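Local coordinates for uncharacterized hypothetical protein (Bacteroides uniformis, PDB 4EIU) that is of unknown function, a DUF3823 family protein whose N-terminal domain belongs to the transthyretin-like clan, at residues V162-F167 with R236-S241; P113-E118 with A223-D228; S186-E191 with K201-Q206; F218-A223 with S241-V246. All blocks are in the same frame, centred on the assembly; numbering follows the deposited sequence.

Contact 1: residues V162-F167 with R236-S241; sequences VTDIQF and RRWNYS
D164 OD2 is gripped by two N-H groups, one from the facing segment and one from its own strand. The indole W238 NE1 donates to D164 OD2 over 2.9 Å at 175°, along the syn lone pair and in the ring plane; carboxylate and indole stand almost perpendicular, 86° apart. Q166 NE2 donates to the same oxygen, D164 OD2, over 2.7 Å, but from above the carboxylate plane. The Q166 chain is bent at chi2 (-64°), which folds its amide back toward D164 while its CG packs 3.5 Å from W238 NE1, oblique to the ring. The second oxygen, D164 OD1, accepts from T163 OG1 at 2.7 Å on its anti side and forms a salt bridge with R224. T163 OG1 in turn accepts from R236 NH1 at 2.8 Å, slightly tilted from the guanidinium plane. A water links R236 to D164 directly: it accepts from R236 NH2 and donates to D164 OD1. At 4.3 Å, D164 OD1 and R236 NH1 are too far apart for a direct ion pair; the hydroxyl and the water stand in for one. All these side chains reach across the intervening strand 216-225, over R224, on one face of the four-stranded antiparallel sheet. A buried carboxylate with so many donors and two arginines nearby is probably kept ionised, and the bonds to both oxygens should fix its rotation.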
# COMPACT_ATOMS: atom_id res chain seq x y z
N VAL A 162 5.34 -3.67 13.58
CA VAL A 162 5.19 -2.36 12.99
C VAL A 162 6.51 -1.60 13.21
O VAL A 162 6.89 -1.34 14.34
CB VAL A 162 4.01 -1.59 13.59
CG1 VAL A 162 3.91 -0.19 12.95
CG2 VAL A 162 2.71 -2.38 13.42
N THR A 163 7.15 -1.22 12.11
CA THR A 163 8.54 -0.72 12.13
C THR A 163 8.61 0.80 12.16
O THR A 163 9.60 1.36 12.62
CB THR A 163 9.36 -1.27 10.92
OG1 THR A 163 8.78 -0.84 9.67
CG2 THR A 163 9.39 -2.83 10.94
N ASP A 164 7.59 1.48 11.64
CA ASP A 164 7.64 2.94 11.54
C ASP A 164 6.30 3.57 11.20
O ASP A 164 5.44 2.88 10.66
CB ASP A 164 8.71 3.41 10.52
CG ASP A 164 8.48 2.86 9.11
OD1 ASP A 164 8.94 1.75 8.84
OD2 ASP A 164 7.89 3.59 8.28
N ILE A 165 6.16 4.85 11.54
CA ILE A 165 5.10 5.72 11.03
C ILE A 165 5.77 6.84 10.25
O ILE A 165 6.77 7.40 10.69
CB ILE A 165 4.25 6.36 12.14
CG1 ILE A 165 3.36 5.31 12.80
CG2 ILE A 165 3.40 7.51 11.56
CD1 ILE A 165 2.72 5.76 14.10
N GLN A 166 5.19 7.20 9.11
CA GLN A 166 5.68 8.33 8.33
C GLN A 166 4.63 9.40 8.34
O GLN A 166 3.43 9.08 8.29
CB GLN A 166 5.93 7.92 6.87
CG GLN A 166 6.88 6.74 6.71
CD GLN A 166 8.27 7.06 7.19
OE1 GLN A 166 8.80 8.13 6.88
NE2 GLN A 166 8.87 6.13 7.95
N PHE A 167 5.07 10.66 8.40
CA PHE A 167 4.24 11.82 8.20
C PHE A 167 4.79 12.53 6.96
O PHE A 167 5.77 13.27 7.04
CB PHE A 167 4.27 12.67 9.46
CG PHE A 167 3.34 13.84 9.47
CD1 PHE A 167 2.00 13.69 9.15
CD2 PHE A 167 3.79 15.09 9.89
CE1 PHE A 167 1.15 14.78 9.22
CE2 PHE A 167 2.94 16.17 9.95
CZ PHE A 167 1.61 16.01 9.60
N ARG A 236 9.34 -3.25 1.68
CA ARG A 236 8.32 -3.29 2.71
C ARG A 236 7.38 -2.11 2.50
O ARG A 236 7.75 -0.96 2.68
CB ARG A 236 8.95 -3.28 4.10
CG ARG A 236 9.95 -4.42 4.29
CD ARG A 236 10.45 -4.53 5.72
NE ARG A 236 11.24 -3.37 6.16
CZ ARG A 236 10.81 -2.38 6.96
NH1 ARG A 236 9.57 -2.32 7.46
NH2 ARG A 236 11.63 -1.40 7.25
N ARG A 237 6.16 -2.42 2.07
CA ARG A 237 5.24 -1.41 1.55
C ARG A 237 4.35 -0.84 2.66
O ARG A 237 3.87 -1.58 3.52
CB ARG A 237 4.36 -2.01 0.47
CG ARG A 237 5.14 -2.64 -0.68
CD ARG A 237 4.25 -3.17 -1.84
NE ARG A 237 5.18 -3.85 -2.71
CZ ARG A 237 5.69 -3.40 -3.82
NH1 ARG A 237 5.22 -2.29 -4.41
NH2 ARG A 237 6.68 -4.11 -4.36
N TRP A 238 4.19 0.48 2.64
CA TRP A 238 3.25 1.19 3.53
C TRP A 238 1.81 1.03 3.20
O TRP A 238 1.37 1.09 2.03
CB TRP A 238 3.59 2.68 3.58
CG TRP A 238 4.89 3.03 4.24
CD1 TRP A 238 5.22 2.97 5.59
CD2 TRP A 238 6.11 3.50 3.58
NE1 TRP A 238 6.50 3.38 5.80
CE2 TRP A 238 7.08 3.73 4.65
CE3 TRP A 238 6.45 3.83 2.27
CZ2 TRP A 238 8.35 4.18 4.39
CZ3 TRP A 238 7.74 4.28 2.02
CH2 TRP A 238 8.67 4.44 3.04
N ASN A 239 1.03 0.93 4.28
CA ASN A 239 -0.38 1.34 4.26
C ASN A 239 -0.52 2.82 4.58
O ASN A 239 0.30 3.39 5.30
CB ASN A 239 -1.22 0.50 5.22
CG ASN A 239 -1.29 -0.96 4.78
OD1 ASN A 239 -0.67 -1.81 5.40
ND2 ASN A 239 -2.01 -1.23 3.70
N TYR A 240 -1.55 3.44 4.01
CA TYR A 240 -1.68 4.88 3.97
C TYR A 240 -3.03 5.36 4.45
O TYR A 240 -4.04 4.71 4.21
CB TYR A 240 -1.53 5.38 2.52
CG TYR A 240 -0.11 5.54 1.98
CD1 TYR A 240 0.55 6.75 2.09
CD2 TYR A 240 0.51 4.51 1.27
CE1 TYR A 240 1.82 6.92 1.57
CE2 TYR A 240 1.79 4.68 0.77
CZ TYR A 240 2.41 5.92 0.88
OH TYR A 240 3.68 6.10 0.34
N SER A 241 -3.02 6.55 5.06
CA SER A 241 -4.22 7.31 5.33
C SER A 241 -4.69 8.08 4.11
O SER A 241 -4.05 8.08 3.06
CB SER A 241 -3.97 8.28 6.47
OG SER A 241 -3.24 9.42 6.02
O HOH W 1 11.29 1.00 8.96

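Contact 2: residues P113-E118 with A223-D228; sequences PFLNVE and ARINYD
F114 offers one ring face to I225, whose CD1 stands 3.8 Å from the ring centroid and 18° off the normal, a CH-pi contact displaced toward the rim. I225 CG1 sits between the backbone N and the carbonyl carbon (chi1 63°), a placing that sends CD1 over the F114 ring and leaves CG2 for L115. The far end of the same ring, F114 CZ, meets Y227 CD2 at 3.9 Å, the two side chains crossing at about a right angle. L115 CD1 packs against the backbone, 3.6 Å from A223 C, and also touches I225 CG2. V117 CG2 closes the row at 3.9 Å from A223 CB. L115, V117, A223 and I225 lie on strands 115-118 and 223-225, antiparallel at 164° with axes 7.6 Å apart, too far for backbone pairing: two sheets meet face to face through their side chains. F114 and Y227 extend the packing into the adjoining loops, where Y227 OH, the polar end of a buried ring, bonds to a PEG molecule, probably from the crystallisation liquor. The looser side is that of the partly exposed R224, which points away from 113-118, barely touches it and gives NH1 to R236 O. An alanine in place of F114 is likely to open a gap beneath I225 CD1 and deprive the Y227 ring of a neighbour. Apolar side chains thus carry the contact, lying on one another and on the backbone of A223 and R224, as in the core of a beta sandwich; cohesion here rests on fit and exclusion of water.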
# COMPACT_ATOMS: atom_id res chain seq x y z
N PRO A 113 -5.19 -5.95 3.96
CA PRO A 113 -4.08 -5.04 4.17
C PRO A 113 -3.44 -5.33 5.53
O PRO A 113 -4.11 -5.71 6.43
CB PRO A 113 -4.73 -3.66 4.19
CG PRO A 113 -6.16 -3.90 4.55
CD PRO A 113 -6.50 -5.29 4.08
N PHE A 114 -2.14 -5.08 5.64
CA PHE A 114 -1.46 -5.36 6.88
C PHE A 114 -1.92 -4.43 8.01
O PHE A 114 -2.08 -4.86 9.15
CB PHE A 114 0.05 -5.17 6.72
CG PHE A 114 0.67 -6.03 5.66
CD1 PHE A 114 0.31 -7.35 5.51
CD2 PHE A 114 1.66 -5.52 4.85
CE1 PHE A 114 0.92 -8.14 4.55
CE2 PHE A 114 2.27 -6.31 3.88
CZ PHE A 114 1.91 -7.64 3.76
N LEU A 115 -2.11 -3.16 7.68
CA LEU A 115 -2.42 -2.07 8.63
C LEU A 115 -3.47 -1.12 8.07
O LEU A 115 -3.56 -0.93 6.85
CB LEU A 115 -1.15 -1.26 8.95
CG LEU A 115 0.07 -2.01 9.55
CD1 LEU A 115 1.31 -1.10 9.67
CD2 LEU A 115 -0.26 -2.58 10.94
N ASN A 116 -4.27 -0.56 8.96
CA ASN A 116 -5.11 0.57 8.68
C ASN A 116 -4.52 1.77 9.37
O ASN A 116 -4.12 1.70 10.54
CB ASN A 116 -6.52 0.31 9.18
CG ASN A 116 -7.21 -0.80 8.42
OD1 ASN A 116 -7.02 -0.96 7.22
ND2 ASN A 116 -8.05 -1.54 9.11
N VAL A 117 -4.46 2.88 8.65
CA VAL A 117 -3.80 4.08 9.14
C VAL A 117 -4.70 5.27 8.89
O VAL A 117 -5.11 5.49 7.76
CB VAL A 117 -2.46 4.33 8.41
CG1 VAL A 117 -1.76 5.57 8.99
CG2 VAL A 117 -1.57 3.09 8.42
N GLU A 118 -4.99 6.04 9.94
CA GLU A 118 -5.88 7.19 9.80
C GLU A 118 -5.40 8.35 10.64
O GLU A 118 -4.69 8.16 11.64
CB GLU A 118 -7.30 6.81 10.23
CG GLU A 118 -7.38 6.39 11.71
CD GLU A 118 -8.65 5.66 12.07
OE1 GLU A 118 -9.75 6.17 11.72
OE2 GLU A 118 -8.56 4.60 12.74
N ALA A 223 2.16 3.69 7.57
CA ALA A 223 2.82 2.75 8.51
C ALA A 223 3.02 1.40 7.80
O ALA A 223 2.33 1.06 6.81
CB ALA A 223 2.04 2.60 9.78
N ARG A 224 4.06 0.70 8.22
CA ARG A 224 4.34 -0.60 7.62
C ARG A 224 4.86 -1.59 8.65
O ARG A 224 5.24 -1.21 9.78
CB ARG A 224 5.32 -0.44 6.49
CG ARG A 224 6.68 0.09 6.91
CD ARG A 224 7.62 0.12 5.74
NE ARG A 224 8.84 0.83 6.10
CZ ARG A 224 9.88 1.00 5.30
NH1 ARG A 224 9.86 0.54 4.06
NH2 ARG A 224 10.94 1.66 5.74
N ILE A 225 4.85 -2.84 8.25
CA ILE A 225 5.36 -3.95 9.03
C ILE A 225 6.69 -4.45 8.49
O ILE A 225 7.12 -4.05 7.42
CB ILE A 225 4.32 -5.11 9.17
CG1 ILE A 225 3.96 -5.75 7.82
CG2 ILE A 225 3.08 -4.59 9.87
CD1 ILE A 225 3.27 -7.13 7.92
N ASN A 226 7.32 -5.36 9.24
CA ASN A 226 8.62 -5.96 8.89
C ASN A 226 8.47 -7.13 7.89
O ASN A 226 8.87 -8.26 8.15
CB ASN A 226 9.31 -6.38 10.20
CG ASN A 226 10.71 -6.93 9.99
OD1 ASN A 226 11.39 -6.51 9.08
ND2 ASN A 226 11.14 -7.89 10.84
N TYR A 227 7.88 -6.85 6.73
CA TYR A 227 7.53 -7.88 5.78
C TYR A 227 7.46 -7.31 4.36
O TYR A 227 6.78 -6.31 4.13
CB TYR A 227 6.16 -8.49 6.13
CG TYR A 227 5.90 -9.80 5.42
CD1 TYR A 227 6.55 -10.96 5.79
CD2 TYR A 227 5.00 -9.87 4.33
CE1 TYR A 227 6.32 -12.18 5.11
CE2 TYR A 227 4.78 -11.05 3.67
CZ TYR A 227 5.42 -12.20 4.05
OH TYR A 227 5.19 -13.34 3.37
N ASP A 228 8.19 -7.94 3.47
CA ASP A 228 8.31 -7.49 2.10
C ASP A 228 7.38 -8.18 1.15
O ASP A 228 7.09 -9.38 1.30
CB ASP A 228 9.78 -7.56 1.61
CG ASP A 228 10.40 -8.95 1.67
OD1 ASP A 228 9.92 -9.82 2.41
OD2 ASP A 228 11.39 -9.19 0.96

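Contact 3: residues S186-E191 with K201-Q206; sequences SSINYE and KEVTIQ
I188 reaches across to strand 202-206 by its longer branch. Its CB sets CG1 beside the backbone N (chi1 -53°); CG1 then meets I205 CD1 at 3.9 Å, and the terminal CD1 lies 3.8 Å from V203 CG1 and 3.7 Å from the carbonyl oxygen T204 O. The I188 chain runs counter to V203 and I205, lying alongside each. The phenol oxygen Y190 OH approaches V203 CG1 to 3.5 Å, and the Y190 ring meets F195 edge-to-face. At the other end of the contact S186 OG donates to Q206 O over 2.6 Å, from 53° above the carbonyl plane, away from the lone-pair directions. I205 CG1 lies 3.5 Å from that same hydroxyl, S186 OG. The strands run at 138° with axes 7.0 Å apart, and each pairs by backbone with a different neighbour: 186-189 with strand 162-170, 202-206 with strand 129-138. Side-chain packing between outermost strands of two antiparallel sheets, closest at the end where a hydroxyl-to-carbonyl bond joins them, marks the margin of a beta sandwich.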
# COMPACT_ATOMS: atom_id res chain seq x y z
N SER A 186 8.42 13.68 8.04
CA SER A 186 8.99 13.19 9.27
C SER A 186 8.64 11.73 9.45
O SER A 186 7.90 11.15 8.65
CB SER A 186 8.51 14.01 10.47
OG SER A 186 7.15 13.78 10.80
N SER A 187 9.20 11.14 10.49
CA SER A 187 8.88 9.77 10.81
C SER A 187 9.20 9.40 12.25
O SER A 187 9.87 10.16 12.96
CB SER A 187 9.56 8.84 9.79
OG SER A 187 10.95 8.86 9.91
N ILE A 188 8.63 8.29 12.71
CA ILE A 188 9.02 7.69 13.98
C ILE A 188 9.33 6.24 13.66
O ILE A 188 8.51 5.58 13.02
CB ILE A 188 7.91 7.72 15.05
CG1 ILE A 188 7.36 9.15 15.25
CG2 ILE A 188 8.47 7.22 16.38
CD1 ILE A 188 6.01 9.18 15.94
N ASN A 189 10.49 5.76 14.09
CA ASN A 189 10.89 4.37 13.95
C ASN A 189 10.69 3.64 15.26
O ASN A 189 10.90 4.22 16.30
CB ASN A 189 12.37 4.26 13.59
CG ASN A 189 12.70 4.93 12.29
OD1 ASN A 189 12.07 4.69 11.31
ND2 ASN A 189 13.71 5.80 12.29
N TYR A 190 10.30 2.37 15.20
CA TYR A 190 10.05 1.55 16.40
C TYR A 190 10.92 0.30 16.33
O TYR A 190 10.95 -0.39 15.32
CB TYR A 190 8.57 1.16 16.46
CG TYR A 190 7.68 2.37 16.59
CD1 TYR A 190 7.48 2.98 17.83
CD2 TYR A 190 7.08 2.94 15.49
CE1 TYR A 190 6.69 4.12 17.96
CE2 TYR A 190 6.29 4.07 15.61
CZ TYR A 190 6.08 4.65 16.83
OH TYR A 190 5.29 5.75 16.89
N GLU A 191 11.62 0.00 17.41
CA GLU A 191 12.54 -1.13 17.42
C GLU A 191 11.77 -2.40 17.79
O GLU A 191 10.90 -2.38 18.67
CB GLU A 191 13.69 -0.87 18.39
CG GLU A 191 14.87 -1.81 18.15
CD GLU A 191 15.73 -2.00 19.39
OE1 GLU A 191 15.89 -1.04 20.16
OE2 GLU A 191 16.25 -3.12 19.58
N LYS A 201 -4.12 3.24 19.52
CA LYS A 201 -3.99 4.51 20.24
C LYS A 201 -3.55 5.67 19.29
O LYS A 201 -3.08 5.45 18.16
CB LYS A 201 -3.05 4.36 21.45
CG LYS A 201 -3.48 3.26 22.44
CD LYS A 201 -3.20 3.57 23.90
N GLU A 202 -3.76 6.90 19.73
CA GLU A 202 -3.35 8.09 18.97
C GLU A 202 -1.87 8.39 19.19
O GLU A 202 -1.44 8.57 20.32
CB GLU A 202 -4.19 9.29 19.36
CG GLU A 202 -5.67 9.09 19.08
CD GLU A 202 -6.51 10.29 19.46
OE1 GLU A 202 -6.01 11.43 19.41
OE2 GLU A 202 -7.69 10.10 19.82
N VAL A 203 -1.08 8.34 18.12
CA VAL A 203 0.35 8.67 18.14
C VAL A 203 0.52 10.10 17.60
O VAL A 203 0.02 10.44 16.52
CB VAL A 203 1.17 7.67 17.29
CG1 VAL A 203 2.64 8.07 17.24
CG2 VAL A 203 1.00 6.24 17.80
N THR A 204 1.21 10.94 18.36
CA THR A 204 1.50 12.31 17.94
C THR A 204 2.74 12.30 17.07
O THR A 204 3.77 11.72 17.45
CB THR A 204 1.80 13.22 19.12
OG1 THR A 204 0.71 13.15 20.05
CG2 THR A 204 1.99 14.67 18.64
N ILE A 205 2.65 12.95 15.92
CA ILE A 205 3.79 13.14 15.04
C ILE A 205 3.85 14.60 14.53
O ILE A 205 2.81 15.25 14.42
CB ILE A 205 3.77 12.11 13.90
CG1 ILE A 205 5.08 12.17 13.10
CG2 ILE A 205 2.53 12.29 13.03
CD1 ILE A 205 5.37 10.90 12.34
N GLN A 206 5.07 15.07 14.26
CA GLN A 206 5.37 16.46 13.92
C GLN A 206 6.22 16.55 12.68
O GLN A 206 7.18 15.78 12.52
CB GLN A 206 6.15 17.11 15.06
CG GLN A 206 5.34 18.05 15.91
CD GLN A 206 6.21 18.88 16.82
OE1 GLN A 206 6.38 18.54 17.97
NE2 GLN A 206 6.78 19.95 16.30

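Contact 4: residues F218-A223 with S241-V246; sequences FVRAAA and SEPMEV
The R220 guanidinium meets S241 at its edge: NE donates to S241 O over 2.8 Å at 174°, in the guanidinium plane, while P243 CD lies oblique to that group. The F218 ring runs alongside E245, both pointing the same way, with ring and carboxylate planes 78° apart; F218 CE2 comes 3.9 Å from E245 CB in an oblique approach. These groups flank an antiparallel strand pair at one margin of a four-stranded sheet, with 239-247 as its outermost strand. V219 and M244, a selenomethionine, form the hydrogen-bonded pair, V219 N to M244 O at 2.8 Å and M244 N to V219 O at 2.9 Å; F218 and E245 form the adjoining non-hydrogen-bonded one. On the face carrying V219, its CG2 packs 3.9 Å from V246 CG2, beside M244 CB. Beyond P243, which has no N-H to give, the regular ladder gives way to a mixed set in which the backbone bond from S241 N to A221 O is joined by bonds from side chains. The extended R220 chain, CG anti to the backbone N (chi1 -158°), carries NE past P243 to S241 O; its NH1 and NH2 bond to the carbonyls of V175 and T27. A leucine here would probably leave S241 O and those two loop carbonyls without the N-H groups that one guanidinium supplies. S241 OG is used twice: it accepts from A221 N at 3.0 Å and donates to E242 O at 2.8 Å.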
# COMPACT_ATOMS: atom_id res chain seq x y z
N PHE A 218 0.01 19.47 1.65
CA PHE A 218 -0.79 18.25 1.88
C PHE A 218 0.01 17.29 2.74
O PHE A 218 1.22 17.13 2.52
CB PHE A 218 -1.18 17.63 0.56
CG PHE A 218 -2.05 18.53 -0.28
CD1 PHE A 218 -1.47 19.49 -1.10
CD2 PHE A 218 -3.43 18.46 -0.20
CE1 PHE A 218 -2.26 20.35 -1.85
CE2 PHE A 218 -4.23 19.31 -0.96
CZ PHE A 218 -3.64 20.25 -1.78
N VAL A 219 -0.67 16.69 3.72
CA VAL A 219 -0.04 15.77 4.68
C VAL A 219 -0.72 14.41 4.67
O VAL A 219 -1.91 14.29 4.36
CB VAL A 219 -0.05 16.33 6.13
CG1 VAL A 219 0.53 17.72 6.18
CG2 VAL A 219 -1.46 16.31 6.70
N ARG A 220 0.03 13.38 5.02
CA ARG A 220 -0.50 12.03 4.96
C ARG A 220 0.30 11.10 5.87
O ARG A 220 1.52 11.24 5.96
CB ARG A 220 -0.41 11.52 3.54
CG ARG A 220 -1.36 10.40 3.19
CD ARG A 220 -1.24 10.11 1.71
NE ARG A 220 -2.08 9.00 1.29
CZ ARG A 220 -1.94 8.32 0.14
NH1 ARG A 220 -0.99 8.62 -0.73
NH2 ARG A 220 -2.76 7.30 -0.12
N ALA A 221 -0.39 10.16 6.51
CA ALA A 221 0.26 9.19 7.40
C ALA A 221 0.41 7.88 6.69
O ALA A 221 -0.36 7.55 5.77
CB ALA A 221 -0.52 9.02 8.70
N ALA A 222 1.45 7.15 7.07
CA ALA A 222 1.71 5.84 6.55
C ALA A 222 2.37 5.01 7.63
O ALA A 222 3.03 5.57 8.50
CB ALA A 222 2.57 5.90 5.29
N ALA A 223 2.16 3.69 7.57
CA ALA A 223 2.82 2.75 8.51
C ALA A 223 3.02 1.40 7.80
O ALA A 223 2.33 1.06 6.81
CB ALA A 223 2.04 2.60 9.78
N SER A 241 -3.02 6.55 5.06
CA SER A 241 -4.22 7.31 5.33
C SER A 241 -4.69 8.08 4.11
O SER A 241 -4.05 8.08 3.06
CB SER A 241 -3.97 8.28 6.47
OG SER A 241 -3.24 9.42 6.02
N GLU A 242 -5.83 8.74 4.27
CA GLU A 242 -6.24 9.75 3.31
C GLU A 242 -5.35 10.97 3.49
O GLU A 242 -4.88 11.22 4.62
CB GLU A 242 -7.70 10.15 3.53
CG GLU A 242 -8.71 9.11 3.08
CD GLU A 242 -10.10 9.47 3.56
OE1 GLU A 242 -10.61 10.54 3.18
OE2 GLU A 242 -10.68 8.70 4.36
N PRO A 243 -5.08 11.71 2.40
CA PRO A 243 -4.39 13.00 2.55
C PRO A 243 -5.27 14.05 3.21
O PRO A 243 -6.49 13.92 3.22
CB PRO A 243 -4.04 13.40 1.11
CG PRO A 243 -4.98 12.67 0.25
CD PRO A 243 -5.36 11.40 0.98
N MSE A 244 -4.65 15.08 3.77
CA MSE A 244 -5.37 16.22 4.30
C MSE A 244 -4.64 17.48 3.89
O MSE A 244 -3.39 17.52 3.84
CB MSE A 244 -5.49 16.13 5.81
CG MSE A 244 -6.36 14.98 6.29
SE MSE A 244 -6.58 15.08 8.21
CE MSE A 244 -8.02 16.34 8.43
N GLU A 245 -5.42 18.51 3.57
CA GLU A 245 -4.89 19.82 3.23
C GLU A 245 -4.71 20.60 4.51
O GLU A 245 -5.60 20.62 5.35
CB GLU A 245 -5.87 20.55 2.32
CG GLU A 245 -5.34 21.86 1.79
CD GLU A 245 -6.38 22.60 0.98
OE1 GLU A 245 -6.89 22.00 0.02
OE2 GLU A 245 -6.69 23.74 1.32
N VAL A 246 -3.56 21.25 4.64
CA VAL A 246 -3.25 22.07 5.79
C VAL A 246 -2.82 23.47 5.37
O VAL A 246 -1.86 23.65 4.61
CB VAL A 246 -2.12 21.47 6.64
CG1 VAL A 246 -1.90 22.32 7.89
CG2 VAL A 246 -2.46 20.02 7.00

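In the fold
Contacts 1, 2 and 4 cross one another along the chain, whereas contact 3 is nested inside the loops closed by contacts 1 and 2 and ends before contact 4 begins. Contacts 1, 3 and 4 draw on the four-stranded sheet ordered 186-189, 162-170, 216-225, 239-247; contacts 2 and 3 join it to the three-stranded sheet of 115-126, 129-138 and 202-206. Contacts 1 and 2 lie closest, centres about 6 Å apart, linked by a probable N239 N to A223 O hydrogen bond; contact 4 shares A223 with contact 2 and S241 with contact 1. Contact 3, centred about 10 Å from contact 1, whose strand 162-170 pairs with 186-189, closes another margin, consistent with a two-sheet C-terminal sandwich.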